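Side-chain contacts in chaperone SycD (Chlamydia pneumoniae, PDB 4NRH), which probably acts as a cytosolic type III secretion chaperone of the LcrH/SycD family and forms a complex with the gatekeeper protein CopN: residues S107-Y110 against S111-L114; Y132-Y135 against I136-L140; E146-K149 against A150-M153. All coordinates share one frame; numbering follows the deposited sequence.

Contact 1: residues S107-Y110 against S111-L114; sequences SEQY and SQAL
Ala113 and Leu114 fold back onto the carbonyls of Gln109 and Tyr110, closing the first turn of helix 110-123. Here the packing is tight. Ala113 N donates to Gln109 O at 2.9 Å, and Leu114 N to Tyr110 O at 2.7 Å. The buried Ala113 methyl lies close to the first of these carbonyls, CB standing 3.2 Å from Gln109 O. Leu114 sets its CG against the second, 3.3 Å from Tyr110 O. Gln109 is the N-cap residue, directly after a Schellman motif in which Glu108, with its positive phi of 62°, ends helix 94-106. The bend brings Glu108 CA over one face of the Tyr110 ring, 3.7 Å above its plane and offset toward the rim.

The other side is looser, and the exposed Ser111 marks where it meets solvent. Gln109 and Gln112 run side by side in the same direction, both extended beyond CG, with amide planes 39° apart. Their oxygens, Gln109 OE1 and Gln112 OE1, come no closer than 3.6 Å, two acceptors that cannot bond to each other directly. The amide of Gln112 is engaged elsewhere, its NE2 hydrogen-bonding to Glu32 OE2.

Among the neighbouring helices, Tyr110 and Leu114 lean on Cys137 of helix 129-140, while Gln109, Gln112 and Ala113 touch Leu104 of helix 94-106 and Gln109 also meets Ile80 of helix 76-89.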
loop_
_atom_site.group_PDB
_atom_site.type_symbol
_atom_site.label_atom_id
_atom_site.label_comp_id
_atom_site.label_asym_id
_atom_site.label_seq_id
_atom_site.Cartn_x
_atom_site.Cartn_y
_atom_site.Cartn_z
ATOM N N SER D 107 -13.147 -12.851 22.028
ATOM C CA SER D 107 -13.018 -11.401 22.130
ATOM C C SER D 107 -14.382 -10.725 22.208
ATOM O O SER D 107 -14.470 -9.498 22.274
ATOM C CB SER D 107 -12.232 -10.849 20.940
ATOM O OG SER D 107 -10.896 -11.320 20.947
ATOM N N GLU D 108 -15.437 -11.538 22.184
ATOM C CA GLU D 108 -16.821 -11.065 22.225
ATOM C C GLU D 108 -17.157 -10.192 21.019
ATOM O O GLU D 108 -18.019 -9.318 21.095
ATOM C CB GLU D 108 -17.112 -10.308 23.526
ATOM C CG GLU D 108 -17.019 -11.165 24.779
ATOM C CD GLU D 108 -17.338 -10.390 26.041
ATOM O OE1 GLU D 108 -18.049 -9.366 25.949
ATOM O OE2 GLU D 108 -16.890 -10.811 27.128
ATOM N N GLN D 109 -16.464 -10.433 19.910
ATOM C CA GLN D 109 -16.808 -9.801 18.645
ATOM C C GLN D 109 -17.651 -10.786 17.847
ATOM O O GLN D 109 -17.189 -11.379 16.872
ATOM C CB GLN D 109 -15.553 -9.397 17.868
ATOM C CG GLN D 109 -14.553 -8.591 18.683
ATOM C CD GLN D 109 -13.446 -8.001 17.833
ATOM O OE1 GLN D 109 -13.665 -7.627 16.680
ATOM N NE2 GLN D 109 -12.248 -7.915 18.398
ATOM N N TYR D 110 -18.898 -10.946 18.277
ATOM C CA TYR D 110 -19.762 -12.023 17.809
ATOM C C TYR D 110 -20.196 -11.865 16.355
ATOM O O TYR D 110 -20.230 -12.843 15.607
ATOM C CB TYR D 110 -20.989 -12.127 18.716
ATOM C CG TYR D 110 -20.637 -12.409 20.159
ATOM C CD1 TYR D 110 -19.936 -13.557 20.511
ATOM C CD2 TYR D 110 -20.995 -11.525 21.169
ATOM C CE1 TYR D 110 -19.608 -13.818 21.828
ATOM C CE2 TYR D 110 -20.670 -11.778 22.491
ATOM C CZ TYR D 110 -19.977 -12.926 22.813
ATOM O OH TYR D 110 -19.652 -13.184 24.126
ATOM N N SER D 111 -20.543 -10.641 15.966
ATOM C CA SER D 111 -20.975 -10.357 14.600
ATOM C C SER D 111 -19.962 -10.851 13.569
ATOM O O SER D 111 -20.330 -11.464 12.565
ATOM C CB SER D 111 -21.214 -8.856 14.419
ATOM O OG SER D 111 -21.674 -8.567 13.111
ATOM N N GLN D 112 -18.687 -10.576 13.821
ATOM C CA GLN D 112 -17.620 -11.004 12.925
ATOM C C GLN D 112 -17.253 -12.467 13.156
ATOM O O GLN D 112 -16.818 -13.157 12.235
ATOM C CB GLN D 112 -16.394 -10.109 13.096
ATOM C CG GLN D 112 -16.621 -8.695 12.593
ATOM C CD GLN D 112 -15.362 -7.858 12.602
ATOM O OE1 GLN D 112 -14.357 -8.229 13.209
ATOM N NE2 GLN D 112 -15.412 -6.713 11.932
ATOM N N ALA D 113 -17.424 -12.928 14.391
ATOM C CA ALA D 113 -17.211 -14.333 14.725
ATOM C C ALA D 113 -18.196 -15.209 13.961
ATOM O O ALA D 113 -17.840 -16.280 13.468
ATOM C CB ALA D 113 -17.348 -14.555 16.221
ATOM N N LEU D 114 -19.439 -14.745 13.879
ATOM C CA LEU D 114 -20.488 -15.442 13.143
ATOM C C LEU D 114 -20.132 -15.615 11.670
ATOM O O LEU D 114 -20.324 -16.689 11.099
ATOM C CB LEU D 114 -21.813 -14.687 13.271
ATOM C CG LEU D 114 -22.576 -14.883 14.579
ATOM C CD1 LEU D 114 -23.611 -13.787 14.763
ATOM C CD2 LEU D 114 -23.231 -16.253 14.595
#

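Contact 2: residues Y132-Y135 against I136-L140; sequences YYAY and ICYTL
Ile136 reaches back one turn to Tyr132 and Tyr133 and also meets the ring of Tyr135, the aromatic residue just before it. The apolar contacts come first. Ile136 CG1 stands over one face of the Tyr132 ring, toward its rim, and Ile136 CD1 approaches Tyr132 CE2 to 3.6 Å. Ile136 CD1 also lies 3.9 Å from Tyr133 CD1; with CG1 placed beside the backbone N (chi1 -67°), the branch runs alongside the Tyr133 side chain. The Tyr135 side chain crosses Ile136 at about a right angle, and Ala134 CB grazes the Tyr138 ring at CE2.

Among the polar contacts, Tyr135 O is gripped twice by one residue: Thr139 OG1 donates to it at 2.8 Å and Thr139 N at 2.9 Å, from opposite faces of the carbonyl plane. Thr139 OG1 also sits over a face of the Tyr135 ring, offset toward the rim. Elsewhere the backbone follows the i to i+4 pattern, with Tyr138 N bonded to Ala134 O at 2.8 Å.

A threonine hydroxyl returned to the carbonyl four residues earlier is a familiar helix motif, here within an antiparallel helical array consistent with the tetratricopeptide-repeat fold.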
loop_
_atom_site.group_PDB
_atom_site.type_symbol
_atom_site.label_atom_id
_atom_site.label_comp_id
_atom_site.label_asym_id
_atom_site.label_seq_id
_atom_site.Cartn_x
_atom_site.Cartn_y
_atom_site.Cartn_z
ATOM N N TYR D 132 -22.680 -25.201 15.387
ATOM C CA TYR D 132 -22.934 -25.191 16.826
ATOM C C TYR D 132 -22.422 -23.916 17.489
ATOM O O TYR D 132 -23.096 -23.337 18.341
ATOM C CB TYR D 132 -22.296 -26.410 17.499
ATOM C CG TYR D 132 -22.379 -26.374 19.010
ATOM C CD1 TYR D 132 -23.587 -26.586 19.661
ATOM C CD2 TYR D 132 -21.252 -26.125 19.783
ATOM C CE1 TYR D 132 -23.671 -26.553 21.041
ATOM C CE2 TYR D 132 -21.326 -26.091 21.164
ATOM C CZ TYR D 132 -22.539 -26.305 21.787
ATOM O OH TYR D 132 -22.621 -26.272 23.161
ATOM N N TYR D 133 -21.226 -23.487 17.102
ATOM C CA TYR D 133 -20.645 -22.267 17.653
ATOM C C TYR D 133 -21.359 -21.033 17.113
ATOM O O TYR D 133 -21.355 -19.977 17.747
ATOM C CB TYR D 133 -19.146 -22.203 17.355
ATOM C CG TYR D 133 -18.336 -23.124 18.238
ATOM C CD1 TYR D 133 -18.219 -22.882 19.600
ATOM C CD2 TYR D 133 -17.703 -24.244 17.714
ATOM C CE1 TYR D 133 -17.488 -23.723 20.415
ATOM C CE2 TYR D 133 -16.970 -25.092 18.522
ATOM C CZ TYR D 133 -16.865 -24.827 19.871
ATOM O OH TYR D 133 -16.135 -25.667 20.680
ATOM N N ALA D 134 -21.966 -21.168 15.938
ATOM C CA ALA D 134 -22.836 -20.126 15.411
ATOM C C ALA D 134 -24.088 -20.022 16.276
ATOM O O ALA D 134 -24.568 -18.927 16.566
ATOM C CB ALA D 134 -23.203 -20.408 13.962
ATOM N N TYR D 135 -24.603 -21.178 16.688
ATOM C CA TYR D 135 -25.752 -21.250 17.585
ATOM C C TYR D 135 -25.467 -20.531 18.900
ATOM O O TYR D 135 -26.292 -19.755 19.384
ATOM C CB TYR D 135 -26.139 -22.711 17.844
ATOM C CG TYR D 135 -26.743 -22.971 19.209
ATOM C CD1 TYR D 135 -28.089 -22.731 19.453
ATOM C CD2 TYR D 135 -25.969 -23.476 20.248
ATOM C CE1 TYR D 135 -28.644 -22.973 20.697
ATOM C CE2 TYR D 135 -26.514 -23.718 21.494
ATOM C CZ TYR D 135 -27.852 -23.466 21.713
ATOM O OH TYR D 135 -28.400 -23.709 22.952
ATOM N N ILE D 136 -24.303 -20.807 19.481
ATOM C CA ILE D 136 -23.878 -20.147 20.711
ATOM C C ILE D 136 -23.845 -18.628 20.548
ATOM O O ILE D 136 -24.374 -17.895 21.381
ATOM C CB ILE D 136 -22.485 -20.638 21.160
ATOM C CG1 ILE D 136 -22.541 -22.110 21.572
ATOM C CG2 ILE D 136 -21.960 -19.790 22.308
ATOM C CD1 ILE D 136 -21.217 -22.649 22.071
ATOM N N CYS D 137 -23.241 -18.165 19.458
ATOM C CA CYS D 137 -23.111 -16.734 19.200
ATOM C C CYS D 137 -24.465 -16.069 18.958
ATOM O O CYS D 137 -24.720 -14.974 19.460
ATOM C CB CYS D 137 -22.186 -16.492 18.008
ATOM S SG CYS D 137 -20.434 -16.763 18.357
ATOM N N TYR D 138 -25.323 -16.727 18.182
ATOM C CA TYR D 138 -26.672 -16.224 17.931
ATOM C C TYR D 138 -27.467 -16.137 19.231
ATOM O O TYR D 138 -28.325 -15.270 19.394
ATOM C CB TYR D 138 -27.405 -17.117 16.930
ATOM C CG TYR D 138 -27.012 -16.908 15.484
ATOM C CD1 TYR D 138 -26.873 -15.631 14.957
ATOM C CD2 TYR D 138 -26.791 -17.991 14.644
ATOM C CE1 TYR D 138 -26.520 -15.440 13.632
ATOM C CE2 TYR D 138 -26.435 -17.811 13.322
ATOM C CZ TYR D 138 -26.300 -16.534 12.821
ATOM O OH TYR D 138 -25.947 -16.353 11.503
ATOM N N THR D 139 -27.174 -17.052 20.151
ATOM C CA THR D 139 -27.771 -17.049 21.480
ATOM C C THR D 139 -27.281 -15.837 22.268
ATOM O O THR D 139 -28.040 -15.209 23.009
ATOM C CB THR D 139 -27.442 -18.347 22.250
ATOM O OG1 THR D 139 -28.040 -19.466 21.584
ATOM C CG2 THR D 139 -27.959 -18.278 23.681
ATOM N N LEU D 140 -26.007 -15.504 22.083
ATOM C CA LEU D 140 -25.374 -14.397 22.796
ATOM C C LEU D 140 -25.905 -13.027 22.377
ATOM O O LEU D 140 -25.659 -12.033 23.059
ATOM C CB LEU D 140 -23.853 -14.435 22.607
ATOM C CG LEU D 140 -23.019 -14.962 23.781
ATOM C CD1 LEU D 140 -23.672 -14.622 25.115
ATOM C CD2 LEU D 140 -22.762 -16.454 23.668
#

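Contact 3: residues E146-K149 against A150-M153; sequences EAEK and ALEM
Ala147 O receives the N-H of Leu151 at 2.9 Å, the shortest hydrogen bond across the first two turns of helix 147-158, part of an all-helical, TPR-like array. The other rungs follow the alpha-helical i to i+4 pattern: Glu152 N to Glu148 O at 3.0 Å, Ala150 N to Glu146 O at 3.1 Å, and a weak, longer one from Met153 N to Lys149 O.

One side of the helix is apolar and buried. Ala147, Ala150 and Leu151 are all buried, and the first and last of these pack on helix 129-140, Ala147 against Tyr138 and Thr139, Leu151 against Tyr135. Leu151 CB lies about equally far, 3.4 Å, from Ala147 O and from Glu148 O.

The other side carries charge. Glu148 and Glu152, one turn apart, are both exposed, yet their nearest carboxylate oxygens, Glu148 OE1 and Glu152 OE2, stay 6.9 Å apart, and Glu152 OE2 forms a salt bridge with Arg175. Lys149 starts with CG opposite its backbone N (chi1 -175°) and bends at chi3, a path that brings NZ back toward the start of the helix, where it makes a weak, long salt bridge to Glu146 OE2 at 3.5 Å.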
loop_
_atom_site.group_PDB
_atom_site.type_symbol
_atom_site.label_atom_id
_atom_site.label_comp_id
_atom_site.label_asym_id
_atom_site.label_seq_id
_atom_site.Cartn_x
_atom_site.Cartn_y
_atom_site.Cartn_z
ATOM N N GLU D 146 -31.723 -16.903 14.912
ATOM C CA GLU D 146 -30.932 -17.667 13.953
ATOM C C GLU D 146 -30.254 -18.831 14.665
ATOM O O GLU D 146 -29.694 -19.722 14.027
ATOM C CB GLU D 146 -29.881 -16.782 13.279
ATOM C CG GLU D 146 -30.389 -15.937 12.123
ATOM C CD GLU D 146 -30.852 -16.770 10.944
ATOM O OE1 GLU D 146 -30.146 -17.736 10.583
ATOM O OE2 GLU D 146 -31.916 -16.453 10.373
ATOM N N ALA D 147 -30.305 -18.804 15.993
ATOM C CA ALA D 147 -29.689 -19.832 16.825
ATOM C C ALA D 147 -30.298 -21.208 16.571
ATOM O O ALA D 147 -29.572 -22.187 16.403
ATOM C CB ALA D 147 -29.819 -19.465 18.297
ATOM N N GLU D 148 -31.626 -21.281 16.550
ATOM C CA GLU D 148 -32.311 -22.553 16.336
ATOM C C GLU D 148 -32.033 -23.128 14.949
ATOM O O GLU D 148 -31.822 -24.332 14.805
ATOM C CB GLU D 148 -33.820 -22.393 16.539
ATOM C CG GLU D 148 -34.249 -22.326 17.996
ATOM C CD GLU D 148 -33.982 -23.624 18.738
ATOM O OE1 GLU D 148 -34.054 -24.700 18.105
ATOM O OE2 GLU D 148 -33.706 -23.571 19.955
ATOM N N LYS D 149 -32.037 -22.268 13.935
ATOM C CA LYS D 149 -31.749 -22.698 12.570
ATOM C C LYS D 149 -30.338 -23.270 12.456
ATOM O O LYS D 149 -30.108 -24.250 11.748
ATOM C CB LYS D 149 -31.922 -21.537 11.589
ATOM C CG LYS D 149 -31.756 -21.936 10.133
ATOM C CD LYS D 149 -31.717 -20.724 9.217
ATOM C CE LYS D 149 -33.037 -19.972 9.237
ATOM N NZ LYS D 149 -33.074 -18.892 8.212
ATOM N N ALA D 150 -29.398 -22.650 13.161
ATOM C CA ALA D 150 -28.011 -23.100 13.161
ATOM C C ALA D 150 -27.853 -24.377 13.979
ATOM O O ALA D 150 -27.006 -25.218 13.676
ATOM C CB ALA D 150 -27.098 -22.008 13.698
ATOM N N LEU D 151 -28.668 -24.511 15.021
ATOM C CA LEU D 151 -28.647 -25.700 15.866
ATOM C C LEU D 151 -29.085 -26.932 15.080
ATOM O O LEU D 151 -28.483 -28.001 15.192
ATOM C CB LEU D 151 -29.551 -25.509 17.088
ATOM C CG LEU D 151 -29.071 -26.044 18.442
ATOM C CD1 LEU D 151 -30.221 -26.693 19.201
ATOM C CD2 LEU D 151 -27.899 -27.009 18.300
ATOM N N GLU D 152 -30.143 -26.776 14.288
ATOM C CA GLU D 152 -30.648 -27.861 13.455
ATOM C C GLU D 152 -29.617 -28.301 12.417
ATOM O O GLU D 152 -29.469 -29.493 12.149
ATOM C CB GLU D 152 -31.946 -27.442 12.760
ATOM C CG GLU D 152 -32.434 -28.413 11.694
ATOM C CD GLU D 152 -32.997 -29.699 12.274
ATOM O OE1 GLU D 152 -33.273 -30.631 11.490
ATOM O OE2 GLU D 152 -33.168 -29.780 13.510
ATOM N N MET D 153 -28.905 -27.337 11.841
ATOM C CA MET D 153 -27.885 -27.633 10.841
ATOM C C MET D 153 -26.749 -28.442 11.451
ATOM O O MET D 153 -26.210 -29.350 10.817
ATOM C CB MET D 153 -27.341 -26.347 10.219
ATOM C CG MET D 153 -28.039 -25.942 8.933
ATOM S SD MET D 153 -27.633 -24.265 8.415
ATOM C CE MET D 153 -28.813 -24.028 7.087
#

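How the contacts relate
From the N terminus, the chain comes to contact 1 first, where it leaves helix 94-106, turns and starts helix 110-123. Contact 2 follows on helix 129-140 and contact 3 at the start of helix 147-158. The three are in series, each closing before the next opens, and none nests or crosses; each spans local turns and closes no long loop. Contacts 1 and 2 touch through Leu114 CD2 and Tyr138 CE1, 3.5 Å apart, and contacts 2 and 3 through Tyr138 CD2 and Glu146 O, 3.4 Å apart. Contacts 1 and 3 do not touch, so helix 129-140 lies as a bridge joining its two chain neighbours.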